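Local coordinates for RNA-binding protein (Porphyromonas gingivalis W83, PDB 7JLY) that probably binds RNA through a single RNA recognition motif, presenting aromatic side chains on one face of its beta sheet, at residues N4-N9 / R44-V49. Numbering follows the deposited sequence.
Sequences NIYVGN and RGFGFV
Tyr6 and Phe48 sit opposite one another as a non-hydrogen-bonded pair on two antiparallel strands, and their first torsions bring the rings together: CG of Tyr6 lies opposite its own backbone N (chi1 -176°), whereas CG of Phe48 stands beside the backbone N. The strands are the central pair of an RNA recognition motif: RNP2, IYVGNL, begins on strand 3-8 and runs past its end, while RGFGFV (44-49) opens RNP1, which runs on along strand 46-51. In this family the aromatics at the positions of Tyr6 and Phe48 typically stack on RNA bases, and that of Phe46 usually packs against the sugars between two nucleotides; all three probably serve likewise here. Tyr6 turns its edge to the face of Phe48 in an offset edge-to-face pair, the planes at 82° and CD2 of Tyr6 3.6 Å from CE1 of Phe48. Against Phe46 it lies nearly parallel, but slid so far aside that the rings barely overlap; CE2 of Tyr6 comes 3.6 Å from CD2 of Phe46. Lys77, on the next strand, adds a cation-pi contact to Tyr6. The opposite face is aliphatic: Ile5, Val7 and Val49, beta-branched residues suited to extended chain, pack on Leu19 and Leu23 of helix 16-23, so one sheet serves both core and putative binding surface. Two hydrogen-bonded pairs zip the backbones together. Ile5 and Val49 exchange N-H and C=O, as do Val7 and Gly47, where Val7 N to Gly47 O (2.9 Å) is almost perfectly straight at 179°. Gly47 tolerates a nearly fully stretched backbone, and Gly45 adopts a positive phi at the corner leading into the strand. At the other end the buried amide of Asn4 lies beside Phe48; its ND2 donates to Leu80 O, while OD1 of Asn4 rests 3.6 Å from CB of Phe48.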
ATOM      1  N   ASN A   4       1.823  -8.947   3.443  1.00 19.61           N
ATOM      2  CA  ASN A   4       1.195  -7.688   3.814  1.00 20.98           C
ATOM      3  C   ASN A   4       2.197  -6.568   3.571  1.00 17.70           C
ATOM      4  O   ASN A   4       3.358  -6.675   3.976  1.00 20.01           O
ATOM      5  CB  ASN A   4       0.767  -7.736   5.285  1.00 22.40           C
ATOM      6  CG  ASN A   4      -0.276  -6.675   5.653  1.00 22.51           C
ATOM      7  OD1 ASN A   4      -1.045  -6.200   4.811  1.00 21.05           O
ATOM      8  ND2 ASN A   4      -0.310  -6.319   6.939  1.00 20.83           N
ATOM      9  N   ILE A   5       1.755  -5.515   2.892  1.00 18.57           N
ATOM     10  CA  ILE A   5       2.629  -4.408   2.534  1.00 19.09           C
ATOM     11  C   ILE A   5       2.106  -3.127   3.136  1.00 18.37           C
ATOM     12  O   ILE A   5       0.949  -2.769   2.931  1.00 16.59           O
ATOM     13  CB  ILE A   5       2.739  -4.229   1.004  1.00 19.27           C
ATOM     14  CG1 ILE A   5       3.144  -5.551   0.342  1.00 18.07           C
ATOM     15  CG2 ILE A   5       3.740  -3.119   0.659  1.00 16.59           C
ATOM     16  CD1 ILE A   5       3.226  -5.478  -1.160  1.00 20.62           C
ATOM     17  N   TYR A   6       2.969  -2.453   3.890  1.00 14.87           N
ATOM     18  CA  TYR A   6       2.685  -1.133   4.432  1.00 16.66           C
ATOM     19  C   TYR A   6       2.956  -0.085   3.365  1.00 18.10           C
ATOM     20  O   TYR A   6       4.032  -0.085   2.784  1.00 17.29           O
ATOM     21  CB  TYR A   6       3.565  -0.874   5.662  1.00 16.13           C
ATOM     22  CG  TYR A   6       3.324   0.435   6.402  1.00 17.17           C
ATOM     23  CD1 TYR A   6       3.884   1.627   5.950  1.00 17.04           C
ATOM     24  CD2 TYR A   6       2.563   0.469   7.572  1.00 18.02           C
ATOM     25  CE1 TYR A   6       3.687   2.822   6.632  1.00 17.37           C
ATOM     26  CE2 TYR A   6       2.358   1.659   8.260  1.00 19.31           C
ATOM     27  CZ  TYR A   6       2.924   2.834   7.789  1.00 20.11           C
ATOM     28  OH  TYR A   6       2.729   4.023   8.467  1.00 15.95           O
ATOM     29  N   VAL A   7       1.995   0.798   3.108  1.00 17.14           N
ATOM     30  CA  VAL A   7       2.248   1.935   2.222  1.00 17.09           C
ATOM     31  C   VAL A   7       1.926   3.228   2.978  1.00 17.63           C
ATOM     32  O   VAL A   7       0.818   3.399   3.473  1.00 18.96           O
ATOM     33  CB  VAL A   7       1.417   1.862   0.914  1.00 16.78           C
ATOM     34  CG1 VAL A   7       1.965   2.851  -0.116  1.00 16.76           C
ATOM     35  CG2 VAL A   7       1.436   0.444   0.327  1.00 19.90           C
ATOM     36  N   GLY A   8       2.889   4.145   3.055  1.00 17.54           N
ATOM     37  CA  GLY A   8       2.726   5.323   3.897  1.00 16.19           C
ATOM     38  C   GLY A   8       3.311   6.585   3.289  1.00 18.61           C
ATOM     39  O   GLY A   8       3.806   6.547   2.164  1.00 15.96           O
ATOM     40  N   ASN A   9       3.242   7.688   4.043  1.00 15.20           N
ATOM     41  CA  ASN A   9       3.564   9.029   3.540  1.00 17.24           C
ATOM     42  C   ASN A   9       2.747   9.380   2.291  1.00 19.13           C
ATOM     43  O   ASN A   9       3.231  10.059   1.372  1.00 17.02           O
ATOM     44  CB  ASN A   9       5.053   9.164   3.237  1.00 17.95           C
ATOM     45  CG  ASN A   9       5.471  10.603   3.111  1.00 18.97           C
ATOM     46  OD1 ASN A   9       4.921  11.453   3.793  1.00 16.67           O
ATOM     47  ND2 ASN A   9       6.390  10.895   2.193  1.00 17.71           N
ATOM     48  N   ARG A  44      -5.563   8.806   6.758  1.00 16.57           N
ATOM     49  CA  ARG A  44      -4.472   9.176   7.651  1.00 17.79           C
ATOM     50  C   ARG A  44      -3.120   9.085   6.946  1.00 18.32           C
ATOM     51  O   ARG A  44      -2.068   9.262   7.573  1.00 17.78           O
ATOM     52  CB  ARG A  44      -4.471   8.298   8.903  1.00 18.05           C
ATOM     53  CG  ARG A  44      -5.639   8.574   9.837  1.00 19.34           C
ATOM     54  CD  ARG A  44      -5.596   7.626  11.025  1.00 22.50           C
ATOM     55  NE  ARG A  44      -4.295   7.666  11.681  1.00 21.51           N
ATOM     56  CZ  ARG A  44      -3.826   6.721  12.496  1.00 20.28           C
ATOM     57  NH1 ARG A  44      -4.556   5.645  12.779  1.00 21.07           N
ATOM     58  NH2 ARG A  44      -2.627   6.857  13.031  1.00 22.64           N
ATOM     59  N   GLY A  45      -3.154   8.807   5.642  1.00 18.83           N
ATOM     60  CA  GLY A  45      -1.955   8.881   4.822  1.00 19.76           C
ATOM     61  C   GLY A  45      -1.201   7.569   4.691  1.00 20.17           C
ATOM     62  O   GLY A  45      -0.093   7.530   4.158  1.00 17.82           O
ATOM     63  N   PHE A  46      -1.794   6.490   5.189  1.00 18.45           N
ATOM     64  CA  PHE A  46      -1.158   5.191   5.078  1.00 17.38           C
ATOM     65  C   PHE A  46      -2.180   4.065   4.984  1.00 19.62           C
ATOM     66  O   PHE A  46      -3.369   4.249   5.249  1.00 17.76           O
ATOM     67  CB  PHE A  46      -0.209   4.951   6.252  1.00 17.09           C
ATOM     68  CG  PHE A  46      -0.893   4.579   7.549  1.00 20.61           C
ATOM     69  CD1 PHE A  46      -1.519   5.536   8.320  1.00 18.78           C
ATOM     70  CD2 PHE A  46      -0.846   3.274   8.020  1.00 19.65           C
ATOM     71  CE1 PHE A  46      -2.125   5.196   9.533  1.00 18.98           C
ATOM     72  CE2 PHE A  46      -1.450   2.920   9.226  1.00 19.28           C
ATOM     73  CZ  PHE A  46      -2.084   3.890   9.988  1.00 21.26           C
ATOM     74  N   GLY A  47      -1.711   2.895   4.583  1.00 18.65           N
ATOM     75  CA  GLY A  47      -2.602   1.769   4.441  1.00 20.30           C
ATOM     76  C   GLY A  47      -1.839   0.488   4.216  1.00 21.23           C
ATOM     77  O   GLY A  47      -0.608   0.456   4.319  1.00 17.37           O
ATOM     78  N   PHE A  48      -2.583  -0.568   3.904  1.00 19.87           N
ATOM     79  CA  PHE A  48      -2.002  -1.886   3.702  1.00 20.25           C
ATOM     80  C   PHE A  48      -2.513  -2.545   2.436  1.00 20.04           C
ATOM     81  O   PHE A  48      -3.710  -2.524   2.154  1.00 18.36           O
ATOM     82  CB  PHE A  48      -2.299  -2.792   4.902  1.00 22.70           C
ATOM     83  CG  PHE A  48      -1.743  -2.278   6.195  1.00 20.05           C
ATOM     84  CD1 PHE A  48      -0.440  -2.565   6.565  1.00 22.17           C
ATOM     85  CD2 PHE A  48      -2.522  -1.502   7.036  1.00 24.65           C
ATOM     86  CE1 PHE A  48       0.083  -2.087   7.760  1.00 21.28           C
ATOM     87  CE2 PHE A  48      -2.006  -1.019   8.234  1.00 26.13           C
ATOM     88  CZ  PHE A  48      -0.702  -1.316   8.596  1.00 24.73           C
ATOM     89  N   VAL A  49      -1.596  -3.145   1.685  1.00 20.38           N
ATOM     90  CA  VAL A  49      -1.968  -3.952   0.530  1.00 17.56           C
ATOM     91  C   VAL A  49      -1.474  -5.386   0.728  1.00 18.52           C
ATOM     92  O   VAL A  49      -0.315  -5.598   1.065  1.00 18.97           O
ATOM     93  CB  VAL A  49      -1.378  -3.398  -0.784  1.00 16.96           C
ATOM     94  CG1 VAL A  49      -1.771  -4.304  -1.932  1.00 17.65           C
ATOM     95  CG2 VAL A  49      -1.854  -1.950  -1.038  1.00 18.61           C
TER